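PDB 6P74: OLD nuclease, which degrades linear and supercoiled double-stranded DNA from 5' to 3' with divalent metal ions, nicks circular DNA, and has DNA-stimulated ATPase activity. Local coordinates for residues A[31-37]-A[325-329]; A[8-14]-A[68-72]; A[426-432]-A[471-477]. All blocks are in the same frame, centred on the assembly; numbering follows the deposited sequence.

Contact 1. Residues A[31-37]-A[325-329]. With SO4 (sulfate ion), chain D; SO4 (sulfate ion), chain H.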
loop_
_atom_site.group_PDB
_atom_site.type_symbol
_atom_site.label_atom_id
_atom_site.label_comp_id
_atom_site.label_asym_id
_atom_site.label_seq_id
_atom_site.Cartn_x
_atom_site.Cartn_y
_atom_site.Cartn_z
ATOM N N GLY A 31 -0.013 5.924 -11.704
ATOM C CA GLY A 31 1.371 5.666 -11.377
ATOM C C GLY A 31 2.299 6.821 -11.657
ATOM O O GLY A 31 3.497 6.727 -11.353
ATOM N N ALA A 32 1.779 7.906 -12.223
ATOM C CA ALA A 32 2.569 9.056 -12.621
ATOM C C ALA A 32 2.774 10.062 -11.492
ATOM O O ALA A 32 3.343 11.129 -11.747
ATOM C CB ALA A 32 1.913 9.743 -13.830
ATOM N N GLY A 33 2.318 9.769 -10.264
ATOM C CA GLY A 33 2.598 10.590 -9.089
ATOM C C GLY A 33 1.375 11.095 -8.336
ATOM O O GLY A 33 1.508 11.551 -7.184
ATOM N N LYS A 34 0.198 11.048 -8.962
ATOM C CA LYS A 34 -1.080 11.513 -8.423
ATOM C C LYS A 34 -1.305 11.092 -6.968
ATOM O O LYS A 34 -1.422 11.932 -6.068
ATOM C CB LYS A 34 -2.201 10.953 -9.318
ATOM C CG LYS A 34 -3.519 11.691 -9.291
ATOM C CD LYS A 34 -4.275 11.558 -10.657
ATOM C CE LYS A 34 -4.906 10.186 -10.897
ATOM N NZ LYS A 34 -3.968 9.174 -11.479
ATOM N N THR A 35 -1.384 9.780 -6.736
ATOM C CA THR A 35 -1.702 9.265 -5.411
ATOM C C THR A 35 -0.544 9.480 -4.441
ATOM O O THR A 35 -0.767 9.676 -3.240
ATOM C CB THR A 35 -2.071 7.782 -5.519
ATOM O OG1 THR A 35 -3.247 7.649 -6.327
ATOM C CG2 THR A 35 -2.342 7.183 -4.156
ATOM N N THR A 36 0.687 9.475 -4.950
ATOM C CA THR A 36 1.849 9.672 -4.096
ATOM C C THR A 36 1.878 11.083 -3.516
ATOM O O THR A 36 2.297 11.279 -2.371
ATOM C CB THR A 36 3.115 9.356 -4.894
ATOM O OG1 THR A 36 3.053 7.994 -5.361
ATOM C CG2 THR A 36 4.366 9.548 -4.044
ATOM N N ILE A 37 1.420 12.080 -4.280
ATOM C CA ILE A 37 1.234 13.410 -3.705
ATOM C C ILE A 37 0.306 13.336 -2.497
ATOM O O ILE A 37 0.618 13.859 -1.421
ATOM C CB ILE A 37 0.702 14.395 -4.763
ATOM C CG1 ILE A 37 1.801 14.728 -5.780
ATOM C CG2 ILE A 37 0.165 15.666 -4.095
ATOM C CD1 ILE A 37 1.327 15.546 -6.965
ATOM N N LEU A 325 -1.913 18.997 -12.851
ATOM C CA LEU A 325 -1.754 17.846 -13.743
ATOM C C LEU A 325 -0.388 17.211 -13.510
ATOM O O LEU A 325 0.642 17.894 -13.577
ATOM C CB LEU A 325 -1.955 18.267 -15.205
ATOM C CG LEU A 325 -1.658 17.301 -16.355
ATOM C CD1 LEU A 325 -2.397 16.002 -16.220
ATOM C CD2 LEU A 325 -2.045 17.968 -17.665
ATOM N N VAL A 326 -0.383 15.912 -13.214
ATOM C CA VAL A 326 0.801 15.192 -12.743
ATOM C C VAL A 326 1.133 14.098 -13.749
ATOM O O VAL A 326 0.259 13.304 -14.116
ATOM C CB VAL A 326 0.583 14.586 -11.340
ATOM C CG1 VAL A 326 1.829 13.797 -10.868
ATOM C CG2 VAL A 326 0.247 15.658 -10.331
ATOM N N ARG A 327 2.390 14.047 -14.193
ATOM C CA ARG A 327 2.781 13.000 -15.128
ATOM C C ARG A 327 4.299 12.887 -15.180
ATOM O O ARG A 327 5.023 13.770 -14.704
ATOM C CB ARG A 327 2.198 13.254 -16.521
ATOM C CG ARG A 327 2.924 14.260 -17.316
ATOM C CD ARG A 327 2.039 14.754 -18.417
ATOM N NE ARG A 327 2.076 16.203 -18.404
ATOM C CZ ARG A 327 1.333 16.995 -19.160
ATOM N NH1 ARG A 327 0.458 16.492 -20.029
ATOM N NH2 ARG A 327 1.483 18.301 -19.022
ATOM N N LYS A 328 4.768 11.763 -15.733
ATOM C CA LYS A 328 6.193 11.497 -15.869
ATOM C C LYS A 328 6.670 11.970 -17.237
ATOM O O LYS A 328 6.008 11.736 -18.251
ATOM C CB LYS A 328 6.493 10.004 -15.684
ATOM C CG LYS A 328 6.195 9.469 -14.276
ATOM C CD LYS A 328 6.678 8.014 -14.049
ATOM C CE LYS A 328 6.380 7.541 -12.598
ATOM N NZ LYS A 328 7.073 6.289 -12.158
ATOM N N ASP A 329 7.812 12.660 -17.264
ATOM C CA ASP A 329 8.354 13.178 -18.514
ATOM C C ASP A 329 9.196 12.095 -19.201
ATOM O O ASP A 329 9.243 10.936 -18.770
ATOM C CB ASP A 329 9.122 14.488 -18.272
ATOM C CG ASP A 329 10.544 14.284 -17.706
ATOM O OD1 ASP A 329 11.028 13.136 -17.542
ATOM O OD2 ASP A 329 11.190 15.317 -17.420
HETATM S S SO4 D . -0.410 7.344 -8.636
HETATM O O1 SO4 D . 0.375 8.113 -9.593
HETATM O O2 SO4 D . -1.569 8.129 -8.232
HETATM O O3 SO4 D . -0.868 6.111 -9.262
HETATM O O4 SO4 D . 0.408 7.025 -7.471
HETATM S S SO4 H . 2.705 9.730 -18.672
HETATM O O1 SO4 H . 3.159 10.518 -19.814
HETATM O O2 SO4 H . 1.661 10.480 -17.989
HETATM O O3 SO4 H . 2.174 8.441 -19.110
HETATM O O4 SO4 H . 3.819 9.513 -17.755
#
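Val326 faces the turn into helix 34-45 with both of its methyls. CG1, anti to the backbone N at chi1 179°, rests 3.2 Å from the carbonyl O of Ala32 and also lies against Gly33 C and Lys34 N. CG2 meets Ile37 CD1 tip to tip at 3.5 Å, one turn further along the helix. Ala32 CB sits on the backbone of Arg327, 3.6 Å from its CA, and the extended chain of Lys328 runs past the loop until its CE is 3.2 Å from Gly31 O. No hydrogen bond joins the two segments, so their fit is one of shape. Gly33, with backbone angles that suit glycine, brings its carbonyl carbon against Val326 CG1.

Behind this layer the loop closes round the sulfate of chain D, probably from the crystallisation liquor. Gly31 N gives a hydrogen bond of 2.6 Å to O3 of this sulfate, and Gly33 N one of 2.6 Å to its O1. The amine of Lys34 is turned to the loop itself, hydrogen-bonding Gly28 O. Strand 323-328 is held in turn by backbone bonds from Val326 to Val27 of strand 23-27. Strand 23-27, the glycine-rich loop and helix 34-45 make the P-loop (Walker A) of the ABC-type ATPase domain, flanked by strand 323-328; its loop amides grip the anion, which probably marks a phosphate position of ATP.

Contact 2. Residues A[8-14]-A[68-72]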
loop_
_atom_site.group_PDB
_atom_site.type_symbol
_atom_site.label_atom_id
_atom_site.label_comp_id
_atom_site.label_asym_id
_atom_site.label_seq_id
_atom_site.Cartn_x
_atom_site.Cartn_y
_atom_site.Cartn_z
ATOM N N LYS A 8 10.694 15.712 -1.945
ATOM C CA LYS A 8 11.982 15.384 -2.535
ATOM C C LYS A 8 12.317 13.947 -2.183
ATOM O O LYS A 8 12.408 13.601 -1.000
ATOM C CB LYS A 8 13.086 16.327 -2.039
ATOM C CG LYS A 8 12.845 17.793 -2.341
ATOM C CD LYS A 8 14.087 18.628 -2.034
ATOM C CE LYS A 8 13.951 20.049 -2.583
ATOM N NZ LYS A 8 15.264 20.657 -2.975
ATOM N N ASN A 9 12.484 13.112 -3.207
ATOM C CA ASN A 9 13.048 11.777 -3.063
ATOM C C ASN A 9 12.081 10.771 -2.444
ATOM O O ASN A 9 12.514 9.735 -1.910
ATOM C CB ASN A 9 14.352 11.832 -2.255
ATOM C CG ASN A 9 15.443 12.608 -2.974
ATOM O OD1 ASN A 9 15.634 12.452 -4.179
ATOM N ND2 ASN A 9 16.158 13.452 -2.242
ATOM N N PHE A 10 10.772 11.023 -2.518
ATOM C CA PHE A 10 9.774 10.143 -1.916
ATOM C C PHE A 10 9.089 9.325 -3.017
ATOM O O PHE A 10 8.312 9.865 -3.812
ATOM C CB PHE A 10 8.768 10.953 -1.101
ATOM C CG PHE A 10 7.670 10.125 -0.516
ATOM C CD1 PHE A 10 7.959 9.112 0.391
ATOM C CD2 PHE A 10 6.349 10.339 -0.887
ATOM C CE1 PHE A 10 6.955 8.332 0.922
ATOM C CE2 PHE A 10 5.337 9.568 -0.354
ATOM C CZ PHE A 10 5.640 8.563 0.554
ATOM N N ARG A 11 9.370 8.018 -3.049
ATOM C CA ARG A 11 8.859 7.119 -4.083
ATOM C C ARG A 11 9.175 7.659 -5.476
ATOM O O ARG A 11 10.347 7.864 -5.809
ATOM C CB ARG A 11 7.359 6.879 -3.881
ATOM C CG ARG A 11 7.088 5.980 -2.677
ATOM C CD ARG A 11 5.635 5.988 -2.229
ATOM N NE ARG A 11 5.497 5.511 -0.847
ATOM C CZ ARG A 11 4.335 5.235 -0.255
ATOM N NH1 ARG A 11 3.192 5.371 -0.922
ATOM N NH2 ARG A 11 4.312 4.812 1.004
ATOM N N CYS A 12 8.156 7.897 -6.297
ATOM C CA CYS A 12 8.407 8.390 -7.646
ATOM C C CYS A 12 8.630 9.898 -7.707
ATOM O O CYS A 12 8.982 10.404 -8.781
ATOM C CB CYS A 12 7.259 7.986 -8.584
ATOM S SG CYS A 12 5.599 8.515 -8.082
ATOM N N LEU A 13 8.467 10.624 -6.594
ATOM C CA LEU A 13 8.529 12.089 -6.590
ATOM C C LEU A 13 9.955 12.518 -6.277
ATOM O O LEU A 13 10.337 12.689 -5.117
ATOM C CB LEU A 13 7.540 12.673 -5.585
ATOM C CG LEU A 13 6.077 12.242 -5.731
ATOM C CD1 LEU A 13 5.200 12.918 -4.690
ATOM C CD2 LEU A 13 5.576 12.543 -7.134
ATOM N N GLU A 14 10.754 12.722 -7.326
ATOM C CA GLU A 14 12.135 13.140 -7.117
ATOM C C GLU A 14 12.196 14.549 -6.549
ATOM O O GLU A 14 12.888 14.796 -5.550
ATOM C CB GLU A 14 12.924 13.052 -8.416
ATOM C CG GLU A 14 14.308 13.665 -8.323
ATOM C CD GLU A 14 15.272 13.113 -9.356
ATOM O OE1 GLU A 14 16.434 12.844 -8.984
ATOM O OE2 GLU A 14 14.878 12.944 -10.534
ATOM N N ARG A 68 19.868 9.106 -0.445
ATOM C CA ARG A 68 19.155 10.364 -0.574
ATOM C C ARG A 68 18.170 10.505 0.574
ATOM O O ARG A 68 17.639 9.517 1.085
ATOM C CB ARG A 68 18.406 10.436 -1.901
ATOM C CG ARG A 68 19.278 10.294 -3.114
ATOM C CD ARG A 68 18.412 10.315 -4.337
ATOM N NE ARG A 68 19.191 10.273 -5.562
ATOM C CZ ARG A 68 18.660 10.428 -6.765
ATOM N NH1 ARG A 68 17.356 10.637 -6.874
ATOM N NH2 ARG A 68 19.426 10.381 -7.849
ATOM N N ALA A 69 17.914 11.738 0.971
ATOM C CA ALA A 69 17.006 12.009 2.072
ATOM C C ALA A 69 15.612 12.293 1.530
ATOM O O ALA A 69 15.442 13.143 0.651
ATOM C CB ALA A 69 17.501 13.190 2.908
ATOM N N ILE A 70 14.623 11.574 2.054
ATOM C CA ILE A 70 13.232 11.934 1.819
ATOM C C ILE A 70 12.913 13.231 2.558
ATOM O O ILE A 70 13.255 13.393 3.737
ATOM C CB ILE A 70 12.310 10.792 2.267
ATOM C CG1 ILE A 70 12.542 9.562 1.382
ATOM C CG2 ILE A 70 10.858 11.246 2.251
ATOM C CD1 ILE A 70 11.942 8.263 1.932
ATOM N N GLU A 71 12.247 14.158 1.869
ATOM C CA GLU A 71 11.882 15.457 2.434
ATOM C C GLU A 71 10.468 15.816 1.994
ATOM O O GLU A 71 10.224 15.992 0.800
ATOM C CB GLU A 71 12.850 16.546 1.971
ATOM C CG GLU A 71 13.865 17.006 2.965
ATOM C CD GLU A 71 14.607 18.229 2.459
ATOM O OE1 GLU A 71 15.697 18.076 1.862
ATOM O OE2 GLU A 71 14.079 19.347 2.633
ATOM N N ILE A 72 9.548 15.963 2.941
ATOM C CA ILE A 72 8.206 16.442 2.639
ATOM C C ILE A 72 7.934 17.685 3.477
ATOM O O ILE A 72 7.959 17.629 4.712
ATOM C CB ILE A 72 7.144 15.366 2.891
ATOM C CG1 ILE A 72 7.483 14.108 2.100
ATOM C CG2 ILE A 72 5.800 15.886 2.476
ATOM C CD1 ILE A 72 6.792 12.876 2.595
#
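Asn9 turns a corner where strand 2-10 leaves its pairing with strand 70-76, and its side chain takes up the bonding. Its backbone has left-handed angles (phi 75°), and its amide ND2 donates to Ala69 O at 3.0 Å, a nearly straight bond that lies in the amide plane of Asn9 but reaches the carbonyl from well above its plane. With CG beside the backbone N, chi1 -65°, the amide is laid across the chain of Arg68 at about a right angle, with OD1 3.5 Å from Arg68 CD.

One residue back, Lys8 and Glu71 form a regular antiparallel hydrogen-bonded pair, Lys8 N to Glu71 O at 2.8 Å and Glu71 N to Lys8 O at 2.9 Å. The corner comes with a G1 beta bulge in the neighbouring hairpin, where Asn9 and Phe10 both face Leu13; a type II' turn from Phe10 to Leu13 connects strands 2-10 and 13-19 in the antiparallel sheet of the ATPase domain.

Phe10 packs into the buried side. Ile72 CD1 covers one face of its ring, 4.2 Å from CG, Arg11 CD lies over the opposite face, and Ile70 CG2 approaches Phe10 CB at 4.0 Å. The Glu14 carboxylate and the Arg68 guanidinium are 19° from coplanar. Their salt bridge, Arg68 NH1 to Glu14 OE1 at 3.2 Å, is weak as a hydrogen bond; the stronger partner of Glu14 is Arg333, in a salt bridge at OE2.

Contact 3. Residues A[426-432]-A[471-477]. With SM (samarium (III) ion), chain O.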
loop_
_atom_site.group_PDB
_atom_site.type_symbol
_atom_site.label_atom_id
_atom_site.label_comp_id
_atom_site.label_asym_id
_atom_site.label_seq_id
_atom_site.Cartn_x
_atom_site.Cartn_y
_atom_site.Cartn_z
ATOM N N PHE A 426 -1.952 20.122 -28.223
ATOM C CA PHE A 426 -3.252 20.362 -28.833
ATOM C C PHE A 426 -3.072 20.895 -30.250
ATOM O O PHE A 426 -2.025 21.436 -30.603
ATOM C CB PHE A 426 -4.086 21.345 -28.001
ATOM C CG PHE A 426 -3.493 22.725 -27.940
ATOM C CD1 PHE A 426 -2.551 23.040 -26.982
ATOM C CD2 PHE A 426 -3.845 23.687 -28.876
ATOM C CE1 PHE A 426 -1.975 24.302 -26.944
ATOM C CE2 PHE A 426 -3.290 24.945 -28.844
ATOM C CZ PHE A 426 -2.351 25.259 -27.867
ATOM N N VAL A 427 -4.117 20.729 -31.061
ATOM C CA VAL A 427 -4.253 21.417 -32.339
ATOM C C VAL A 427 -5.605 22.142 -32.345
ATOM O O VAL A 427 -6.605 21.632 -31.824
ATOM C CB VAL A 427 -4.115 20.423 -33.517
ATOM C CG1 VAL A 427 -4.421 21.090 -34.858
ATOM C CG2 VAL A 427 -2.714 19.788 -33.537
ATOM N N VAL A 428 -5.629 23.347 -32.901
ATOM C CA VAL A 428 -6.858 24.104 -33.103
ATOM C C VAL A 428 -7.238 24.072 -34.590
ATOM O O VAL A 428 -6.392 24.318 -35.465
ATOM C CB VAL A 428 -6.703 25.561 -32.639
ATOM C CG1 VAL A 428 -8.018 26.273 -32.800
ATOM C CG2 VAL A 428 -6.208 25.643 -31.195
ATOM N N VAL A 429 -8.516 23.825 -34.881
ATOM C CA VAL A 429 -9.086 24.129 -36.197
ATOM C C VAL A 429 -10.302 25.008 -35.978
ATOM O O VAL A 429 -11.154 24.688 -35.144
ATOM C CB VAL A 429 -9.513 22.882 -37.000
ATOM C CG1 VAL A 429 -9.397 23.154 -38.493
ATOM C CG2 VAL A 429 -8.756 21.654 -36.580
ATOM N N HIS A 430 -10.428 26.065 -36.771
ATOM C CA HIS A 430 -11.650 26.853 -36.750
ATOM C C HIS A 430 -11.866 27.506 -38.116
ATOM O O HIS A 430 -10.961 27.575 -38.961
ATOM C CB HIS A 430 -11.592 27.896 -35.636
ATOM C CG HIS A 430 -10.569 28.957 -35.873
ATOM N ND1 HIS A 430 -10.805 30.038 -36.689
ATOM C CD2 HIS A 430 -9.292 29.090 -35.428
ATOM C CE1 HIS A 430 -9.728 30.807 -36.717
ATOM N NE2 HIS A 430 -8.798 30.254 -35.959
ATOM N N ASP A 431 -13.075 28.022 -38.312
ATOM C CA ASP A 431 -13.405 28.736 -39.542
ATOM C C ASP A 431 -12.868 30.156 -39.510
ATOM O O ASP A 431 -12.742 30.772 -38.450
ATOM C CB ASP A 431 -14.929 28.774 -39.765
ATOM C CG ASP A 431 -15.516 27.402 -40.147
ATOM O OD1 ASP A 431 -14.721 26.521 -40.510
ATOM O OD2 ASP A 431 -16.754 27.191 -40.056
ATOM N N GLU A 432 -12.574 30.693 -40.696
ATOM C CA GLU A 432 -12.206 32.099 -40.775
ATOM C C GLU A 432 -13.419 32.994 -40.530
ATOM O O GLU A 432 -13.360 33.927 -39.721
ATOM C CB GLU A 432 -11.575 32.400 -42.130
ATOM C CG GLU A 432 -11.041 33.831 -42.297
ATOM C CD GLU A 432 -10.746 34.137 -43.773
ATOM O OE1 GLU A 432 -11.142 33.314 -44.621
ATOM O OE2 GLU A 432 -10.143 35.186 -44.102
ATOM N N ARG A 471 0.139 25.760 -34.441
ATOM C CA ARG A 471 -0.842 24.833 -33.898
ATOM C C ARG A 471 -2.256 25.113 -34.386
ATOM O O ARG A 471 -3.193 24.433 -33.951
ATOM C CB ARG A 471 -0.797 24.873 -32.366
ATOM C CG ARG A 471 0.610 24.703 -31.817
ATOM C CD ARG A 471 0.650 23.785 -30.594
ATOM N NE ARG A 471 0.421 24.486 -29.356
ATOM C CZ ARG A 471 1.338 25.239 -28.764
ATOM N NH1 ARG A 471 2.519 25.384 -29.355
ATOM N NH2 ARG A 471 1.078 25.849 -27.605
ATOM N N VAL A 472 -2.440 26.088 -35.272
ATOM C CA VAL A 472 -3.761 26.558 -35.670
ATOM C C VAL A 472 -3.953 26.362 -37.164
ATOM O O VAL A 472 -3.116 26.792 -37.968
ATOM C CB VAL A 472 -3.976 28.031 -35.288
ATOM C CG1 VAL A 472 -5.383 28.487 -35.725
ATOM C CG2 VAL A 472 -3.849 28.166 -33.840
ATOM N N PHE A 473 -5.064 25.724 -37.526
ATOM C CA PHE A 473 -5.485 25.560 -38.915
ATOM C C PHE A 473 -6.781 26.333 -39.140
ATOM O O PHE A 473 -7.709 26.234 -38.334
ATOM C CB PHE A 473 -5.654 24.073 -39.241
ATOM C CG PHE A 473 -4.363 23.299 -39.146
ATOM C CD1 PHE A 473 -3.800 23.012 -37.912
ATOM C CD2 PHE A 473 -3.673 22.938 -40.287
ATOM C CE1 PHE A 473 -2.587 22.341 -37.814
ATOM C CE2 PHE A 473 -2.466 22.241 -40.204
ATOM C CZ PHE A 473 -1.925 21.937 -38.966
ATOM N N VAL A 474 -6.852 27.104 -40.226
ATOM C CA VAL A 474 -8.014 27.945 -40.470
ATOM C C VAL A 474 -8.717 27.469 -41.733
ATOM O O VAL A 474 -8.121 27.458 -42.813
ATOM C CB VAL A 474 -7.648 29.426 -40.578
ATOM C CG1 VAL A 474 -8.930 30.221 -40.771
ATOM C CG2 VAL A 474 -6.888 29.893 -39.288
ATOM N N VAL A 475 -9.986 27.084 -41.600
ATOM C CA VAL A 475 -10.792 26.731 -42.771
ATOM C C VAL A 475 -11.374 28.009 -43.365
ATOM O O VAL A 475 -12.160 28.698 -42.708
ATOM C CB VAL A 475 -11.910 25.744 -42.410
ATOM C CG1 VAL A 475 -12.657 25.361 -43.700
ATOM C CG2 VAL A 475 -11.349 24.522 -41.735
ATOM N N GLN A 476 -10.989 28.326 -44.604
ATOM C CA GLN A 476 -11.363 29.541 -45.344
ATOM C C GLN A 476 -12.396 29.219 -46.413
ATOM O O GLN A 476 -12.109 28.394 -47.298
ATOM C CB GLN A 476 -10.129 30.126 -46.031
ATOM C CG GLN A 476 -8.943 30.306 -45.137
ATOM C CD GLN A 476 -7.918 31.182 -45.795
ATOM O OE1 GLN A 476 -7.056 30.693 -46.516
ATOM N NE2 GLN A 476 -8.033 32.492 -45.595
ATOM N N PRO A 477 -13.563 29.872 -46.427
ATOM C CA PRO A 477 -14.024 30.797 -45.395
ATOM C C PRO A 477 -14.618 30.065 -44.205
ATOM O O PRO A 477 -14.653 30.648 -43.130
ATOM C CB PRO A 477 -15.102 31.625 -46.098
ATOM C CG PRO A 477 -15.601 30.727 -47.221
ATOM C CD PRO A 477 -14.370 29.966 -47.667
HETATM SM SM SM O . -18.838 27.169 -38.948
HETATM O O HOH W 1 -18.985 29.371 -40.313
#
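His430 has its ring between backbone N and carbonyl carbon, chi1 67°, which lays it alongside Val474, NE2 3.9 Å from Val474 CG2, and lets ND1 bond to Asp431 O at 2.7 Å. Asp431 turns its carboxylate beside its own N, chi1 -71°, with OD1 3.5 Å from Val475 CB and OD2 2.4 Å from the samarium ion. Segments 426-432 and 471-477 pair in parallel through five backbone bonds, from Val428 N to Arg471 O through Glu432 N to Val475 O. Valines pack on both faces: Val428 meets Val472, while Val429 CG1 touches Val475 and Phe473. At the start of the pair Arg471 NE stands 3.2 Å from Phe426 CZ over one ring face, with the guanidinium turned 79° to the ring. Strand 472-475 is an outermost strand, within this chain, of the parallel Toprim sheet.

Asp431 OD1 also accepts a hydrogen bond from Leu479 N, which with the metal bond at OD2 should fix the carboxylate's rotation. Glu480 and a water also bind the samarium. Asp431 probably binds a divalent cation as well, consistent with a place in the metal-dependent nuclease site.

Overall arrangement
Contacts 1 and 2 belong to the ATPase domain, with centres 13 Å apart, and their segments interleave along the chain: 8-14, 31-37, 68-72, then 325-329. They touch directly, since Thr36 of helix 34-45 packs on Phe10 and Leu13, so the antiparallel sheet of contact 2 lies against the P-loop helix that contact 1 sets beside strand 323-328 of the mixed sheet. Contact 3 comes later in sequence, in the parallel sheet of the Toprim domain, its centre about 32 Å from that of contact 1 and 43 Å from that of contact 2. ATP-binding loop and nuclease metal site are therefore built on separate sheets of one chain.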